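Local coordinates for protein uricase (Arthrobacter globiformis, PDB 2YZB) that catalyses the oxidation of urate by molecular oxygen to 5-hydroxyisourate and hydrogen peroxide, the step that leads on to allantoin, at residues N18-A23 and V65-Q70; G160-G165 and E176-I181; G149-T154 and S187-Y192; L182-S187 and S246-H251. One frame throughout, in Å; residues are numbered along the deposited sequence.

Contact 1 of 4, residues N18-A23 and V65-Q70; sequences NQYGKA and VATDTQ. With URC (uric acid), chain I.
The Tyr20 ring turns its edge to 65-70: the carbonyl of Val65 and the methyl of Thr67 both lie near its plane, Tyr20 CD2 being 3.8 Å from Thr67 CG2. The Gln70 amide stands almost perpendicular to this ring (88°), Gln70 NE2 approaching Tyr20 CE2 at 3.6 Å on an oblique course. Tyr20 OH donates to Val65 O at 2.6 Å, tilted 31° from the carbonyl plane, and Gln70 NE2 adds a weak bond to the same oxygen. Gly21 runs alongside the amide, its CA 3.5 Å from Gln70 OE1, an oxygen also bonded to Ser46; a side chain here would collide with OE1. Lys22 bends at chi2 (73°) and chi3, which brings NZ to 3.2 Å from Thr67 OG1, a bond whose exact place is less sure, while a water links NZ to Asp68 OD1. At the helix start, Asp68 N donates to urate O24 at 3.0 Å and Thr67 N lies 2.7 Å from urate N7. Leu222, Gln223 and Arg180 of a second subunit bind the same urate, and His251 of that subunit packs on Lys22. Strand and helix start thus form one half of the interfacial active site of uricase, including the Lys22-Thr67 part of the charge relay.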
# COMPACT_ATOMS: atom_id res chain seq x y z
N ASN A 18 -7.93 19.80 -20.41
CA ASN A 18 -6.61 19.22 -20.22
C ASN A 18 -5.81 20.00 -19.20
O ASN A 18 -6.09 21.17 -18.94
CB ASN A 18 -5.84 19.13 -21.55
CG ASN A 18 -5.53 20.49 -22.16
OD1 ASN A 18 -4.54 21.13 -21.82
ND2 ASN A 18 -6.40 20.94 -23.06
N GLN A 19 -4.82 19.34 -18.60
CA GLN A 19 -3.96 19.98 -17.61
C GLN A 19 -2.73 19.09 -17.44
O GLN A 19 -2.78 17.89 -17.70
CB GLN A 19 -4.69 20.13 -16.27
CG GLN A 19 -5.16 18.83 -15.63
CD GLN A 19 -6.01 19.06 -14.39
OE1 GLN A 19 -6.65 20.10 -14.25
NE2 GLN A 19 -6.04 18.08 -13.49
N TYR A 20 -1.62 19.69 -17.02
CA TYR A 20 -0.39 18.93 -16.86
C TYR A 20 0.54 19.65 -15.89
O TYR A 20 0.47 20.87 -15.73
CB TYR A 20 0.32 18.78 -18.20
CG TYR A 20 1.15 19.99 -18.56
CD1 TYR A 20 0.53 21.19 -18.91
CD2 TYR A 20 2.53 19.97 -18.43
CE1 TYR A 20 1.28 22.34 -19.13
CE2 TYR A 20 3.29 21.11 -18.64
CZ TYR A 20 2.66 22.30 -18.98
OH TYR A 20 3.40 23.44 -19.16
N GLY A 21 1.42 18.90 -15.26
CA GLY A 21 2.37 19.52 -14.35
C GLY A 21 3.17 18.48 -13.62
O GLY A 21 3.25 17.33 -14.06
N LYS A 22 3.77 18.88 -12.51
CA LYS A 22 4.55 17.95 -11.72
C LYS A 22 3.74 17.56 -10.50
O LYS A 22 3.23 18.42 -9.77
CB LYS A 22 5.86 18.58 -11.27
CG LYS A 22 6.78 17.60 -10.57
CD LYS A 22 7.40 16.62 -11.55
CE LYS A 22 8.44 17.32 -12.42
NZ LYS A 22 9.14 16.37 -13.32
N ALA A 23 3.62 16.26 -10.28
CA ALA A 23 2.85 15.75 -9.14
C ALA A 23 3.74 15.23 -8.02
O ALA A 23 4.85 14.75 -8.24
CB ALA A 23 1.90 14.66 -9.61
N VAL A 65 5.53 24.83 -20.39
CA VAL A 65 6.41 25.14 -19.27
C VAL A 65 6.70 23.75 -18.69
O VAL A 65 5.81 23.11 -18.14
CB VAL A 65 5.68 25.97 -18.20
CG1 VAL A 65 6.56 26.10 -16.97
CG2 VAL A 65 5.33 27.34 -18.75
N ALA A 66 7.94 23.30 -18.84
CA ALA A 66 8.35 21.98 -18.38
C ALA A 66 7.87 21.60 -16.97
O ALA A 66 7.83 22.44 -16.07
CB ALA A 66 9.86 21.87 -18.45
N THR A 67 7.49 20.34 -16.79
CA THR A 67 7.04 19.91 -15.48
C THR A 67 8.26 20.03 -14.55
O THR A 67 8.11 20.30 -13.36
CB THR A 67 6.52 18.44 -15.48
OG1 THR A 67 7.57 17.55 -15.85
CG2 THR A 67 5.34 18.28 -16.45
N ASP A 68 9.45 19.85 -15.11
CA ASP A 68 10.68 19.97 -14.33
C ASP A 68 10.84 21.40 -13.83
O ASP A 68 11.35 21.63 -12.74
CB ASP A 68 11.91 19.60 -15.16
CG ASP A 68 13.20 19.66 -14.35
OD1 ASP A 68 13.49 18.71 -13.59
OD2 ASP A 68 13.94 20.66 -14.46
N THR A 69 10.40 22.35 -14.64
CA THR A 69 10.49 23.75 -14.28
C THR A 69 9.50 24.05 -13.16
O THR A 69 9.80 24.80 -12.24
CB THR A 69 10.17 24.67 -15.47
OG1 THR A 69 11.15 24.46 -16.50
CG2 THR A 69 10.19 26.12 -15.04
N GLN A 70 8.31 23.46 -13.26
CA GLN A 70 7.30 23.67 -12.24
C GLN A 70 7.85 23.14 -10.92
O GLN A 70 7.68 23.76 -9.87
CB GLN A 70 6.00 22.95 -12.61
CG GLN A 70 5.31 23.57 -13.81
CD GLN A 70 3.99 22.90 -14.17
OE1 GLN A 70 3.12 22.73 -13.33
NE2 GLN A 70 3.85 22.52 -15.43
N1 URC I . 5.83 16.86 -21.13
C2 URC I . 6.73 15.86 -21.49
C6 URC I . 6.04 17.82 -20.14
N3 URC I . 7.94 15.78 -20.84
O11 URC I . 6.49 15.06 -22.36
C4 URC I . 8.23 16.66 -19.87
C5 URC I . 7.36 17.67 -19.48
N9 URC I . 9.35 16.70 -19.16
O13 URC I . 5.17 18.66 -19.90
N7 URC I . 7.93 18.35 -18.51
C8 URC I . 9.13 17.74 -18.35
O24 URC I . 9.94 18.10 -17.53
O HOH W 1 12.14 16.22 -14.12

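Contact 2 of 4, residues G160-G165 and E176-I181; sequences GSEFHG and ETTDRI. With URC (uric acid), chain L.
Arg180 lays its guanidinium almost parallel to the Phe163 ring, the planes 8° apart, yet what sits over the centre of that guanidinium is Phe163 CB, 3.5 Å above it, and not the ring. The ring itself is carried onward to cover the urate, whose N3 lies 3.6 Å above its centre. Guanidinium and urate therefore share a layer on the same side of Phe163 and meet edge on: Arg180 NH2 donates to urate O11 at 2.9 Å, with an angle of 158° at the hydrogen. CG of Arg180 sits between its backbone N and carbonyl carbon (chi1 68°), and from there the chain runs extended, so NE arrives beside Ser161 OG and donates to it at 3.0 Å within the guanidinium plane. A water joins Ser161 OG, Glu162 O and Arg180 NH2, tying the group to the opposite backbone. These residues form one wall of the urate site, completed by Leu222 and Gln223 and by Asp68 of a second subunit. A leucine at Arg180 would probably leave urate O11 without this donor and Ser161 OG without its NE partner, and the water with one ligand fewer. Behind the site the two arms of the loop between strands 143-157 and 182-192 pair through a single antiparallel bridge, Phe163 N to Thr177 O at 3.1 Å and Thr177 N to Phe163 O at 3.2 Å. Further out, Glu176 OE2 receives Gly165 N at 2.7 Å on its anti lone pair. His164 NE2 donates to Glu162 OE1 at 2.8 Å, while Glu162 OE2 is held by His218.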
# COMPACT_ATOMS: atom_id res chain seq x y z
N GLY A 160 -23.56 4.30 21.63
CA GLY A 160 -24.14 5.58 21.22
C GLY A 160 -24.41 5.60 19.73
O GLY A 160 -24.35 6.65 19.08
N SER A 161 -24.68 4.43 19.18
CA SER A 161 -24.98 4.28 17.77
C SER A 161 -26.05 3.21 17.63
O SER A 161 -25.95 2.14 18.23
CB SER A 161 -23.72 3.89 16.99
OG SER A 161 -24.03 3.58 15.64
N GLU A 162 -27.07 3.51 16.84
CA GLU A 162 -28.17 2.60 16.58
C GLU A 162 -28.43 2.61 15.08
O GLU A 162 -27.96 3.50 14.37
CB GLU A 162 -29.45 3.08 17.27
CG GLU A 162 -29.35 3.24 18.77
CD GLU A 162 -30.65 3.72 19.40
OE1 GLU A 162 -31.72 3.19 19.04
OE2 GLU A 162 -30.60 4.61 20.27
N PHE A 163 -29.16 1.60 14.61
CA PHE A 163 -29.56 1.53 13.21
C PHE A 163 -30.77 0.61 13.13
O PHE A 163 -30.66 -0.62 13.21
CB PHE A 163 -28.46 1.00 12.29
CG PHE A 163 -28.81 1.14 10.83
CD1 PHE A 163 -29.04 2.40 10.28
CD2 PHE A 163 -28.96 0.03 10.01
CE1 PHE A 163 -29.43 2.56 8.94
CE2 PHE A 163 -29.35 0.16 8.68
CZ PHE A 163 -29.58 1.44 8.14
N HIS A 164 -31.94 1.23 12.99
CA HIS A 164 -33.19 0.49 12.91
C HIS A 164 -34.21 1.25 12.08
O HIS A 164 -33.97 2.39 11.66
CB HIS A 164 -33.72 0.20 14.32
CG HIS A 164 -33.72 1.40 15.23
ND1 HIS A 164 -34.61 2.44 15.08
CD2 HIS A 164 -32.95 1.71 16.29
CE1 HIS A 164 -34.37 3.35 16.01
NE2 HIS A 164 -33.37 2.93 16.76
N GLY A 165 -35.35 0.62 11.82
CA GLY A 165 -36.38 1.28 11.05
C GLY A 165 -36.17 1.27 9.55
O GLY A 165 -36.90 1.93 8.82
N GLU A 176 -32.27 -5.25 13.23
CA GLU A 176 -32.27 -3.93 13.84
C GLU A 176 -31.44 -4.00 15.12
O GLU A 176 -31.36 -5.06 15.75
CB GLU A 176 -33.69 -3.50 14.20
CG GLU A 176 -34.62 -3.31 13.02
CD GLU A 176 -35.97 -2.74 13.45
OE1 GLU A 176 -36.78 -3.49 14.04
OE2 GLU A 176 -36.20 -1.54 13.21
N THR A 177 -30.81 -2.89 15.50
CA THR A 177 -30.00 -2.85 16.72
C THR A 177 -30.05 -1.47 17.35
O THR A 177 -30.20 -0.47 16.66
CB THR A 177 -28.52 -3.21 16.44
OG1 THR A 177 -27.81 -3.31 17.68
CG2 THR A 177 -27.85 -2.15 15.58
N THR A 178 -29.94 -1.42 18.68
CA THR A 178 -29.94 -0.14 19.39
C THR A 178 -28.59 0.09 20.06
O THR A 178 -28.41 1.05 20.82
CB THR A 178 -31.06 -0.08 20.45
OG1 THR A 178 -30.85 -1.11 21.43
CG2 THR A 178 -32.43 -0.26 19.80
N ASP A 179 -27.63 -0.79 19.77
CA ASP A 179 -26.28 -0.67 20.33
C ASP A 179 -25.27 -1.34 19.40
O ASP A 179 -25.26 -2.56 19.26
CB ASP A 179 -26.19 -1.32 21.72
CG ASP A 179 -25.05 -0.76 22.57
OD1 ASP A 179 -24.00 -0.36 22.02
OD2 ASP A 179 -25.21 -0.74 23.81
N ARG A 180 -24.43 -0.53 18.76
CA ARG A 180 -23.42 -1.05 17.85
C ARG A 180 -22.23 -0.09 17.82
O ARG A 180 -22.33 1.04 18.30
CB ARG A 180 -23.98 -1.18 16.43
CG ARG A 180 -24.29 0.17 15.78
CD ARG A 180 -24.67 0.05 14.30
NE ARG A 180 -24.79 1.38 13.69
CZ ARG A 180 -24.98 1.60 12.39
NH1 ARG A 180 -25.07 0.58 11.54
NH2 ARG A 180 -25.05 2.85 11.93
N ILE A 181 -21.12 -0.56 17.27
CA ILE A 181 -19.94 0.28 17.14
C ILE A 181 -20.11 1.07 15.85
O ILE A 181 -20.66 0.57 14.87
CB ILE A 181 -18.64 -0.55 17.05
CG1 ILE A 181 -18.28 -1.10 18.43
CG2 ILE A 181 -17.50 0.31 16.52
CD1 ILE A 181 -17.01 -1.94 18.44
N1 URC L . -26.37 3.54 7.25
C2 URC L . -25.87 3.19 8.50
C6 URC L . -26.68 2.64 6.22
N3 URC L . -25.65 1.86 8.77
O11 URC L . -25.62 4.01 9.34
C4 URC L . -25.92 0.92 7.85
C5 URC L . -26.42 1.24 6.60
N9 URC L . -25.76 -0.40 7.98
O13 URC L . -27.11 3.06 5.15
N7 URC L . -26.58 0.11 5.92
C8 URC L . -26.17 -0.85 6.79
O24 URC L . -26.18 -2.03 6.50
O HOH W 2 -26.35 2.82 21.57
O HOH W 3 -25.62 4.86 13.75

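Contact 3 of 4, residues G149-T154 and S187-Y192; sequences GIEGLT and SARWRY
Gly149 and Ile150 pair with Arg189 and Ala188 between neighbouring antiparallel strands of the large sheet of the uricase tunnelling fold, near the centre of the chain. The short segments run at 170° to each other with axes 4.7 Å apart. Ile150 and Ala188 form the hydrogen-bonded pair: Ile150 N reaches Ala188 O at 3.0 Å, and Ala188 N returns to Ile150 O at 3.1 Å. Gly149 and Arg189 are the adjoining non-hydrogen-bonded pair, where a CB on the glycine would collide with Arg189 CG and Ala188 O. On the opposite side Trp190 lies over the backbone, Gly149 CA standing 3.9 Å from the centroid of its six-membered ring, over the face, in a CH-pi contact. Helix 199-216 packs on this side, touching Ile150 and Trp190. On the Arg189 face, that side chain runs extended from CG to NE, and its NH2 forms a salt bridge with Glu151 OE2 at 2.5 Å. The carboxylate is met from above its plane, 52° out; NH1 adds only a weak bond to Ile150 O. The indole has its own tether: Trp190 NE1 donates in the ring plane to Tyr192 OH at 3.0 Å.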
# COMPACT_ATOMS: atom_id res chain seq x y z
N GLY A 149 -9.04 20.47 3.64
CA GLY A 149 -9.64 19.22 4.07
C GLY A 149 -8.78 18.43 5.02
O GLY A 149 -7.68 18.84 5.39
N ILE A 150 -9.31 17.28 5.43
CA ILE A 150 -8.61 16.39 6.34
C ILE A 150 -8.92 14.98 5.88
O ILE A 150 -9.99 14.72 5.31
CB ILE A 150 -9.10 16.60 7.79
CG1 ILE A 150 -8.27 15.76 8.76
CG2 ILE A 150 -10.57 16.23 7.90
CD1 ILE A 150 -8.53 16.10 10.22
N GLU A 151 -7.98 14.07 6.10
CA GLU A 151 -8.18 12.68 5.71
C GLU A 151 -7.30 11.78 6.55
O GLU A 151 -6.32 12.24 7.13
CB GLU A 151 -7.83 12.49 4.23
CG GLU A 151 -6.38 12.74 3.88
CD GLU A 151 -6.16 12.89 2.39
OE1 GLU A 151 -4.99 12.96 1.95
OE2 GLU A 151 -7.16 12.93 1.64
N GLY A 152 -7.68 10.51 6.64
CA GLY A 152 -6.89 9.56 7.41
C GLY A 152 -7.10 9.63 8.91
O GLY A 152 -6.34 9.05 9.68
N LEU A 153 -8.14 10.34 9.32
CA LEU A 153 -8.46 10.47 10.73
C LEU A 153 -9.52 9.44 11.10
O LEU A 153 -10.72 9.66 10.91
CB LEU A 153 -8.97 11.89 11.03
CG LEU A 153 -9.39 12.16 12.48
CD1 LEU A 153 -8.28 11.76 13.44
CD2 LEU A 153 -9.74 13.64 12.62
N THR A 154 -9.07 8.30 11.62
CA THR A 154 -9.97 7.22 11.99
C THR A 154 -10.60 7.43 13.37
O THR A 154 -9.90 7.70 14.35
CB THR A 154 -9.23 5.87 11.97
OG1 THR A 154 -8.64 5.67 10.68
CG2 THR A 154 -10.20 4.73 12.26
N SER A 187 -12.99 11.83 6.24
CA SER A 187 -12.45 12.42 5.04
C SER A 187 -13.46 13.50 4.70
O SER A 187 -14.61 13.22 4.35
CB SER A 187 -12.36 11.39 3.91
OG SER A 187 -11.68 11.92 2.80
N ALA A 188 -13.03 14.75 4.85
CA ALA A 188 -13.90 15.88 4.59
C ALA A 188 -13.13 16.97 3.86
O ALA A 188 -11.92 17.11 4.01
CB ALA A 188 -14.43 16.43 5.91
N ARG A 189 -13.86 17.74 3.06
CA ARG A 189 -13.27 18.84 2.31
C ARG A 189 -14.28 19.96 2.24
O ARG A 189 -15.46 19.74 1.96
CB ARG A 189 -12.88 18.36 0.91
CG ARG A 189 -11.52 17.68 0.92
CD ARG A 189 -11.33 16.75 -0.25
NE ARG A 189 -9.99 16.16 -0.25
CZ ARG A 189 -9.48 15.45 0.76
NH1 ARG A 189 -10.18 15.24 1.87
NH2 ARG A 189 -8.25 14.96 0.65
N TRP A 190 -13.82 21.18 2.53
CA TRP A 190 -14.70 22.33 2.52
C TRP A 190 -14.18 23.44 1.62
O TRP A 190 -12.97 23.68 1.53
CB TRP A 190 -14.90 22.84 3.96
CG TRP A 190 -13.62 23.07 4.72
CD1 TRP A 190 -12.96 24.26 4.88
CD2 TRP A 190 -12.87 22.10 5.48
NE1 TRP A 190 -11.86 24.09 5.69
CE2 TRP A 190 -11.78 22.78 6.07
CE3 TRP A 190 -13.03 20.73 5.71
CZ2 TRP A 190 -10.84 22.13 6.88
CZ3 TRP A 190 -12.09 20.08 6.52
CH2 TRP A 190 -11.01 20.78 7.10
N ARG A 191 -15.10 24.10 0.93
CA ARG A 191 -14.76 25.17 0.01
C ARG A 191 -14.98 26.54 0.65
O ARG A 191 -16.06 26.85 1.15
CB ARG A 191 -15.62 25.07 -1.26
CG ARG A 191 -15.28 26.07 -2.36
CD ARG A 191 -16.08 25.80 -3.64
NE ARG A 191 -17.51 26.04 -3.46
CZ ARG A 191 -18.06 27.25 -3.37
NH1 ARG A 191 -17.30 28.34 -3.45
NH2 ARG A 191 -19.37 27.39 -3.20
N TYR A 192 -13.93 27.36 0.64
CA TYR A 192 -13.99 28.70 1.20
C TYR A 192 -14.59 29.62 0.15
O TYR A 192 -14.34 29.44 -1.04
CB TYR A 192 -12.59 29.18 1.57
CG TYR A 192 -11.96 28.44 2.74
CD1 TYR A 192 -12.60 28.40 3.98
CD2 TYR A 192 -10.73 27.82 2.61
CE1 TYR A 192 -12.01 27.76 5.07
CE2 TYR A 192 -10.13 27.16 3.69
CZ TYR A 192 -10.78 27.14 4.91
OH TYR A 192 -10.18 26.52 5.99

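Contact 4 of 4, residues L182-S187 and S246-H251; sequences LATDVS and SLPNKH. With URC (uric acid), chain L.
Lys250 N donates to Ala183 O at 3.0 Å, and at the far end Ser246 N meets Ser187 O at 3.0 Å; these two bonds are all the backbone pairing between the segments, although strands 182-187 and 246-249 run antiparallel at 155°. Between them stands Pro248, which has no N-H to give. A side chain takes up part of the gap: with its OG1 anti to the backbone N (chi1 -173°), Thr184 donates to Pro248 O at 2.7 Å, in the carbonyl plane and on a lone pair. Water supplies another part, one molecule donating to both Asp185 O and Ser246 O; Asp185 N remains buried without any partner. A second water accepts from Ala183 N and lies 2.7 Å from Asn249 OD1. Charge contributes one salt bridge, Lys250 NZ to Asp185 OD2 at 2.8 Å, met on the syn side but 31° out of the carboxylate plane; Thr154 holds OD1. Replacing Lys250 by methionine would probably leave the Asp185 carboxylate with no positive mate here, though Thr154 would still hold it. Van der Waals contacts include Lys250 CD over Thr184 CA at 3.5 Å, and Leu247 CD2 beside Val186 CA at 3.9 Å. The CB of Asn249 points away from 182-187; its amide sets ND2 3.4 Å from urate N3, next to Arg180, while His251 reaches Lys22 of a second subunit. Proline, threonine and water thus replace regular strand bonds just where the strand delivers a urate-binding asparagine and the charge-relay histidine to the active site.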
# COMPACT_ATOMS: atom_id res chain seq x y z
N LEU A 182 -19.66 2.32 15.86
CA LEU A 182 -19.71 3.15 14.66
C LEU A 182 -18.28 3.64 14.47
O LEU A 182 -17.78 4.42 15.27
CB LEU A 182 -20.65 4.35 14.86
CG LEU A 182 -20.72 5.31 13.66
CD1 LEU A 182 -21.35 4.60 12.48
CD2 LEU A 182 -21.53 6.54 14.02
N ALA A 183 -17.63 3.14 13.42
CA ALA A 183 -16.24 3.51 13.13
C ALA A 183 -16.14 3.98 11.68
O ALA A 183 -16.73 3.39 10.78
CB ALA A 183 -15.33 2.30 13.34
N THR A 184 -15.37 5.05 11.48
CA THR A 184 -15.21 5.60 10.14
C THR A 184 -13.87 6.30 10.01
O THR A 184 -13.13 6.45 10.99
CB THR A 184 -16.36 6.62 9.83
OG1 THR A 184 -16.28 7.05 8.47
CG2 THR A 184 -16.25 7.84 10.72
N ASP A 185 -13.54 6.69 8.78
CA ASP A 185 -12.31 7.42 8.51
C ASP A 185 -12.84 8.77 8.09
O ASP A 185 -13.57 8.88 7.11
CB ASP A 185 -11.52 6.82 7.34
CG ASP A 185 -10.90 5.49 7.68
OD1 ASP A 185 -10.41 5.33 8.81
OD2 ASP A 185 -10.89 4.60 6.80
N VAL A 186 -12.52 9.80 8.86
CA VAL A 186 -13.02 11.12 8.54
C VAL A 186 -12.28 11.73 7.36
O VAL A 186 -11.09 12.06 7.44
CB VAL A 186 -12.91 12.07 9.75
CG1 VAL A 186 -13.47 13.44 9.39
CG2 VAL A 186 -13.67 11.49 10.93
N SER A 187 -12.99 11.83 6.24
CA SER A 187 -12.45 12.42 5.04
C SER A 187 -13.46 13.50 4.70
O SER A 187 -14.61 13.22 4.35
CB SER A 187 -12.36 11.39 3.91
OG SER A 187 -11.68 11.92 2.80
N SER A 246 -16.95 11.96 2.92
CA SER A 246 -17.00 10.62 2.37
C SER A 246 -16.63 9.76 3.57
O SER A 246 -15.45 9.62 3.91
CB SER A 246 -15.97 10.48 1.25
OG SER A 246 -16.06 9.21 0.63
N LEU A 247 -17.64 9.19 4.22
CA LEU A 247 -17.42 8.39 5.41
C LEU A 247 -17.69 6.90 5.25
O LEU A 247 -18.82 6.48 4.99
CB LEU A 247 -18.27 8.93 6.55
CG LEU A 247 -18.16 10.42 6.89
CD1 LEU A 247 -19.14 10.76 8.00
CD2 LEU A 247 -16.74 10.76 7.33
N PRO A 248 -16.65 6.07 5.38
CA PRO A 248 -16.88 4.63 5.26
C PRO A 248 -17.45 4.12 6.58
O PRO A 248 -17.19 4.69 7.64
CB PRO A 248 -15.48 4.08 4.99
CG PRO A 248 -14.61 5.03 5.79
CD PRO A 248 -15.21 6.37 5.42
N ASN A 249 -18.26 3.07 6.52
CA ASN A 249 -18.79 2.49 7.74
C ASN A 249 -17.94 1.22 7.88
O ASN A 249 -18.25 0.20 7.28
CB ASN A 249 -20.27 2.12 7.61
CG ASN A 249 -20.92 1.83 8.95
OD1 ASN A 249 -20.24 1.54 9.93
ND2 ASN A 249 -22.25 1.91 9.00
N LYS A 250 -16.86 1.34 8.65
CA LYS A 250 -15.92 0.25 8.88
C LYS A 250 -16.53 -0.71 9.90
O LYS A 250 -16.55 -0.43 11.11
CB LYS A 250 -14.60 0.83 9.39
CG LYS A 250 -14.12 2.03 8.55
CD LYS A 250 -13.11 2.89 9.31
CE LYS A 250 -11.77 2.20 9.44
NZ LYS A 250 -11.11 2.09 8.11
N HIS A 251 -17.01 -1.83 9.40
CA HIS A 251 -17.68 -2.82 10.23
C HIS A 251 -16.90 -3.54 11.31
O HIS A 251 -15.85 -4.14 11.06
CB HIS A 251 -18.37 -3.85 9.33
CG HIS A 251 -19.39 -3.25 8.41
ND1 HIS A 251 -19.53 -3.64 7.10
CD2 HIS A 251 -20.33 -2.30 8.63
CE1 HIS A 251 -20.51 -2.95 6.54
NE2 HIS A 251 -21.01 -2.13 7.45
N1 URC L . -26.37 3.54 7.25
C2 URC L . -25.87 3.19 8.50
C6 URC L . -26.68 2.64 6.22
N3 URC L . -25.65 1.86 8.77
O11 URC L . -25.62 4.01 9.34
C4 URC L . -25.92 0.92 7.85
C5 URC L . -26.42 1.24 6.60
N9 URC L . -25.76 -0.40 7.98
O13 URC L . -27.11 3.06 5.15
N7 URC L . -26.58 0.11 5.92
C8 URC L . -26.17 -0.85 6.79
O24 URC L . -26.18 -2.03 6.50
O HOH W 4 -18.67 0.94 12.02
O HOH W 5 -12.62 8.44 4.60

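Contact 1 closes first along the chain, in the N-terminal uricase repeat; the other three lie in the C-terminal one, with contact 2 nested in the loop that contact 3 closes and contacts 3 and 4 interleaved. Contacts 1, 3 and 4 reach one antiparallel sheet, and contacts 3 and 4 both use strand 182-192, their centres 12 Å apart. Contact 2 touches contact 4, 15 Å away between centres, and both line the same bound urate. Contact 1 lies about 49 Å from contact 2, centre to centre, at a different urate. Each chain therefore contributes two unlike half-sites, and assembly joins the contact 1 half of one subunit to the contact 2 and 4 half of another.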